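Glyoxalase/bleomycin resistance protein/dioxygenase (Nostoc punctiforme PCC 73102, PDB 3KOL) binds cobalt in a site shared between two subunits and may act as a dioxygenase or lactoylglutathione lyase, as relatives in its glyoxalase superfamily do. Local coordinates at residues 20-34 against 72-84. Residues are numbered along the deposited sequence; the frame is centred on the assembly and turned at random.
With CO (cobalt (II) ion), chain C.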
# COMPACT_ATOMS: atom_id res chain seq x y z
N VAL A 20 0.13 -3.98 8.42
CA VAL A 20 -0.53 -3.79 7.14
C VAL A 20 -0.72 -5.24 6.70
O VAL A 20 0.26 -5.96 6.51
CB VAL A 20 0.38 -3.08 6.12
CG1 VAL A 20 -0.20 -3.23 4.71
CG2 VAL A 20 0.50 -1.59 6.48
N HIS A 21 -1.97 -5.66 6.57
CA HIS A 21 -2.27 -7.03 6.19
C HIS A 21 -2.11 -7.23 4.69
O HIS A 21 -1.54 -8.22 4.25
CB HIS A 21 -3.69 -7.39 6.65
CG HIS A 21 -4.04 -8.83 6.43
ND1 HIS A 21 -4.48 -9.31 5.21
CD2 HIS A 21 -4.01 -9.89 7.26
CE1 HIS A 21 -4.69 -10.61 5.30
NE2 HIS A 21 -4.41 -10.99 6.54
N HIS A 22 -2.61 -6.28 3.90
CA HIS A 22 -2.47 -6.35 2.45
C HIS A 22 -2.76 -5.02 1.77
O HIS A 22 -3.41 -4.14 2.35
CB HIS A 22 -3.38 -7.44 1.85
CG HIS A 22 -4.85 -7.22 2.05
ND1 HIS A 22 -5.53 -7.71 3.15
CD2 HIS A 22 -5.78 -6.62 1.27
CE1 HIS A 22 -6.82 -7.43 3.02
NE2 HIS A 22 -7.00 -6.77 1.90
N ILE A 23 -2.22 -4.85 0.57
CA ILE A 23 -2.48 -3.66 -0.23
C ILE A 23 -3.07 -4.26 -1.50
O ILE A 23 -2.51 -5.20 -2.07
CB ILE A 23 -1.21 -2.86 -0.57
CG1 ILE A 23 -1.57 -1.69 -1.49
CG2 ILE A 23 -0.17 -3.75 -1.22
CD1 ILE A 23 -0.45 -0.72 -1.73
N ALA A 24 -4.21 -3.75 -1.93
CA ALA A 24 -4.87 -4.28 -3.11
C ALA A 24 -4.76 -3.33 -4.29
O ALA A 24 -4.87 -2.11 -4.13
CB ALA A 24 -6.34 -4.56 -2.81
N LEU A 25 -4.53 -3.90 -5.46
CA LEU A 25 -4.41 -3.14 -6.69
C LEU A 25 -5.39 -3.71 -7.70
O LEU A 25 -5.65 -4.92 -7.70
CB LEU A 25 -3.00 -3.25 -7.27
CG LEU A 25 -1.76 -2.93 -6.43
CD1 LEU A 25 -0.50 -3.07 -7.30
CD2 LEU A 25 -1.85 -1.52 -5.87
N ASN A 26 -5.95 -2.85 -8.54
CA ASN A 26 -6.85 -3.28 -9.61
C ASN A 26 -5.97 -3.27 -10.86
O ASN A 26 -5.29 -2.29 -11.12
CB ASN A 26 -8.00 -2.30 -9.81
CG ASN A 26 -8.99 -2.34 -8.68
OD1 ASN A 26 -9.22 -3.39 -8.08
ND2 ASN A 26 -9.60 -1.20 -8.38
N VAL A 27 -5.98 -4.37 -11.61
CA VAL A 27 -5.16 -4.45 -12.81
C VAL A 27 -5.99 -4.80 -14.04
O VAL A 27 -6.86 -5.67 -13.99
CB VAL A 27 -4.06 -5.51 -12.62
CG1 VAL A 27 -3.21 -5.16 -11.41
CG2 VAL A 27 -4.68 -6.88 -12.43
N GLN A 28 -5.73 -4.11 -15.14
CA GLN A 28 -6.48 -4.35 -16.38
C GLN A 28 -6.04 -5.65 -17.05
O GLN A 28 -6.87 -6.36 -17.63
CB GLN A 28 -6.29 -3.17 -17.34
CG GLN A 28 -7.33 -3.11 -18.46
CD GLN A 28 -7.07 -4.10 -19.57
OE1 GLN A 28 -8.00 -4.70 -20.12
NE2 GLN A 28 -5.80 -4.27 -19.93
N ASP A 29 -4.75 -5.96 -16.96
CA ASP A 29 -4.19 -7.17 -17.57
C ASP A 29 -3.56 -8.05 -16.49
O ASP A 29 -2.39 -7.90 -16.16
CB ASP A 29 -3.13 -6.78 -18.60
CG ASP A 29 -2.70 -7.95 -19.47
OD1 ASP A 29 -2.65 -9.09 -18.96
OD2 ASP A 29 -2.39 -7.73 -20.66
N MSE A 30 -4.34 -8.99 -15.97
CA MSE A 30 -3.87 -9.88 -14.91
C MSE A 30 -2.55 -10.60 -15.18
O MSE A 30 -1.67 -10.63 -14.31
CB MSE A 30 -4.95 -10.92 -14.56
CG MSE A 30 -4.54 -11.91 -13.48
SE MSE A 30 -4.00 -11.06 -11.81
CE MSE A 30 -5.75 -10.82 -11.04
N GLN A 31 -2.39 -11.19 -16.36
CA GLN A 31 -1.15 -11.90 -16.65
C GLN A 31 0.06 -10.97 -16.76
O GLN A 31 1.17 -11.35 -16.38
CB GLN A 31 -1.31 -12.74 -17.93
CG GLN A 31 -2.45 -13.75 -17.83
CD GLN A 31 -2.33 -14.67 -16.62
OE1 GLN A 31 -3.31 -14.94 -15.92
NE2 GLN A 31 -1.12 -15.17 -16.37
N ALA A 32 -0.15 -9.76 -17.27
CA ALA A 32 0.95 -8.81 -17.38
C ALA A 32 1.39 -8.42 -15.97
O ALA A 32 2.58 -8.24 -15.71
CB ALA A 32 0.51 -7.57 -18.16
N SER A 33 0.43 -8.31 -15.07
CA SER A 33 0.73 -7.95 -13.68
C SER A 33 1.33 -9.12 -12.90
O SER A 33 2.22 -8.91 -12.08
CB SER A 33 -0.53 -7.42 -12.99
OG SER A 33 -0.95 -6.21 -13.61
N ARG A 34 0.85 -10.34 -13.15
CA ARG A 34 1.43 -11.50 -12.47
C ARG A 34 2.88 -11.62 -12.94
O ARG A 34 3.76 -12.00 -12.17
CB ARG A 34 0.69 -12.80 -12.83
CG ARG A 34 -0.71 -12.93 -12.28
CD ARG A 34 -1.30 -14.32 -12.59
NE ARG A 34 -0.59 -15.41 -11.92
CZ ARG A 34 0.20 -16.29 -12.53
NH1 ARG A 34 0.38 -16.22 -13.85
NH2 ARG A 34 0.80 -17.24 -11.84
N GLY A 72 5.39 -11.82 5.21
CA GLY A 72 3.95 -12.02 5.25
C GLY A 72 2.99 -11.00 4.66
O GLY A 72 1.80 -11.29 4.52
N THR A 73 3.47 -9.80 4.32
CA THR A 73 2.59 -8.79 3.73
C THR A 73 2.08 -9.27 2.38
O THR A 73 2.85 -9.77 1.55
CB THR A 73 3.31 -7.44 3.55
OG1 THR A 73 3.87 -7.03 4.79
CG2 THR A 73 2.32 -6.37 3.08
N ILE A 74 0.78 -9.11 2.16
CA ILE A 74 0.16 -9.55 0.92
C ILE A 74 -0.14 -8.45 -0.08
O ILE A 74 -0.56 -7.35 0.29
CB ILE A 74 -1.16 -10.30 1.20
CG1 ILE A 74 -0.89 -11.51 2.09
CG2 ILE A 74 -1.82 -10.73 -0.11
CD1 ILE A 74 -2.15 -12.17 2.65
N LEU A 75 0.07 -8.76 -1.35
CA LEU A 75 -0.24 -7.84 -2.44
C LEU A 75 -1.35 -8.55 -3.21
O LEU A 75 -1.12 -9.62 -3.79
CB LEU A 75 0.97 -7.65 -3.37
CG LEU A 75 0.71 -6.82 -4.63
CD1 LEU A 75 0.36 -5.39 -4.24
CD2 LEU A 75 1.94 -6.83 -5.54
N ASP A 76 -2.55 -7.99 -3.18
CA ASP A 76 -3.68 -8.58 -3.89
C ASP A 76 -3.85 -7.90 -5.23
O ASP A 76 -3.82 -6.67 -5.31
CB ASP A 76 -5.00 -8.40 -3.12
CG ASP A 76 -5.08 -9.23 -1.86
OD1 ASP A 76 -4.49 -10.33 -1.81
OD2 ASP A 76 -5.76 -8.78 -0.91
N LEU A 77 -4.02 -8.69 -6.27
CA LEU A 77 -4.24 -8.15 -7.60
C LEU A 77 -5.65 -8.56 -8.00
O LEU A 77 -5.99 -9.74 -7.98
CB LEU A 77 -3.23 -8.71 -8.60
CG LEU A 77 -1.75 -8.48 -8.27
CD1 LEU A 77 -0.91 -9.08 -9.39
CD2 LEU A 77 -1.46 -6.99 -8.12
N PHE A 78 -6.48 -7.57 -8.32
CA PHE A 78 -7.86 -7.81 -8.71
C PHE A 78 -8.00 -7.52 -10.20
O PHE A 78 -7.79 -6.39 -10.63
CB PHE A 78 -8.80 -6.90 -7.91
CG PHE A 78 -9.00 -7.34 -6.49
CD1 PHE A 78 -9.97 -8.28 -6.18
CD2 PHE A 78 -8.19 -6.84 -5.47
CE1 PHE A 78 -10.13 -8.73 -4.87
CE2 PHE A 78 -8.35 -7.29 -4.15
CZ PHE A 78 -9.32 -8.23 -3.85
N GLY A 79 -8.34 -8.54 -10.97
CA GLY A 79 -8.49 -8.36 -12.40
C GLY A 79 -9.69 -7.49 -12.73
O GLY A 79 -10.82 -7.82 -12.39
N GLU A 80 -9.42 -6.36 -13.39
CA GLU A 80 -10.46 -5.41 -13.77
C GLU A 80 -10.19 -4.98 -15.21
O GLU A 80 -9.81 -3.84 -15.46
CB GLU A 80 -10.41 -4.18 -12.86
CG GLU A 80 -10.79 -4.42 -11.41
CD GLU A 80 -12.23 -4.85 -11.25
OE1 GLU A 80 -13.03 -4.59 -12.18
OE2 GLU A 80 -12.58 -5.44 -10.20
N PRO A 81 -10.41 -5.89 -16.18
CA PRO A 81 -10.18 -5.58 -17.59
C PRO A 81 -11.02 -4.45 -18.17
O PRO A 81 -10.67 -3.88 -19.20
CB PRO A 81 -10.45 -6.92 -18.28
CG PRO A 81 -11.52 -7.51 -17.42
CD PRO A 81 -11.00 -7.22 -16.02
N GLU A 82 -12.12 -4.11 -17.51
CA GLU A 82 -12.98 -3.05 -18.02
C GLU A 82 -12.78 -1.69 -17.35
O GLU A 82 -13.43 -0.71 -17.73
CB GLU A 82 -14.45 -3.48 -17.93
CG GLU A 82 -14.75 -4.67 -18.83
CD GLU A 82 -16.23 -5.01 -18.89
OE1 GLU A 82 -16.81 -5.33 -17.83
OE2 GLU A 82 -16.81 -4.94 -19.99
N LEU A 83 -11.89 -1.63 -16.37
CA LEU A 83 -11.62 -0.36 -15.70
C LEU A 83 -10.52 0.41 -16.40
O LEU A 83 -9.71 -0.17 -17.12
CB LEU A 83 -11.23 -0.60 -14.24
CG LEU A 83 -12.34 -1.12 -13.32
CD1 LEU A 83 -11.83 -1.22 -11.89
CD2 LEU A 83 -13.54 -0.17 -13.38
N SER A 84 -10.50 1.72 -16.20
CA SER A 84 -9.50 2.59 -16.79
C SER A 84 -8.62 3.18 -15.70
O SER A 84 -9.02 3.23 -14.54
CB SER A 84 -10.19 3.74 -17.54
OG SER A 84 -11.08 3.27 -18.54
CO CO C . -9.06 -6.43 1.19
O HOH W 1 2.61 -7.15 6.92
O HOH W 2 -0.43 -10.08 5.82
O HOH W 3 -11.93 -4.26 -7.69
O HOH W 4 -8.83 -7.80 -0.53
O HOH W 5 -9.80 -8.25 2.22
O HOH W 6 -10.96 -6.60 0.49
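Strands 20-27 and 74-79 run parallel, their axes 27° apart, joined by six backbone hydrogen bonds; E80 N, just past the second strand, adds a seventh to V27 O (2.7 Å). On one face H22, A24 and N26 pair with I74, D76 and F78. H22 NE2 binds cobalt at 2.2 Å; this bond and a nearly straight, in-plane one from ND1 to H21 ND1 (2.8 Å) together fix the ring's rotation. D76 OD2 lies 3.1 Å from H22 CD2, the carboxylate turned 47° to the ring, and accepts a long bond from a cobalt-bound water. H99 and E147 of the second subunit complete the site, as befits the paired beta-alpha-beta-beta-beta modules of the vicinal oxygen chelate fold, whose first and fourth strands meet here. A24 CB reaches the F78 ring edge, 3.6 Å from CE2, while a water bridges N26 OD1 and E80 OE2; N26 ND2 bonds to F94 O of the second subunit. The other face is apolar: L75 CD1 presses tightly on I23 CG2 (3.5 Å) and touches L25. With CG anti to its carbonyl carbon (chi1 -58°), L77 sends CD2 alongside L25 CD1 and CD1 to S33 CB, where bent selenomethionine M30 brings CE 3.3 Å from L77 O.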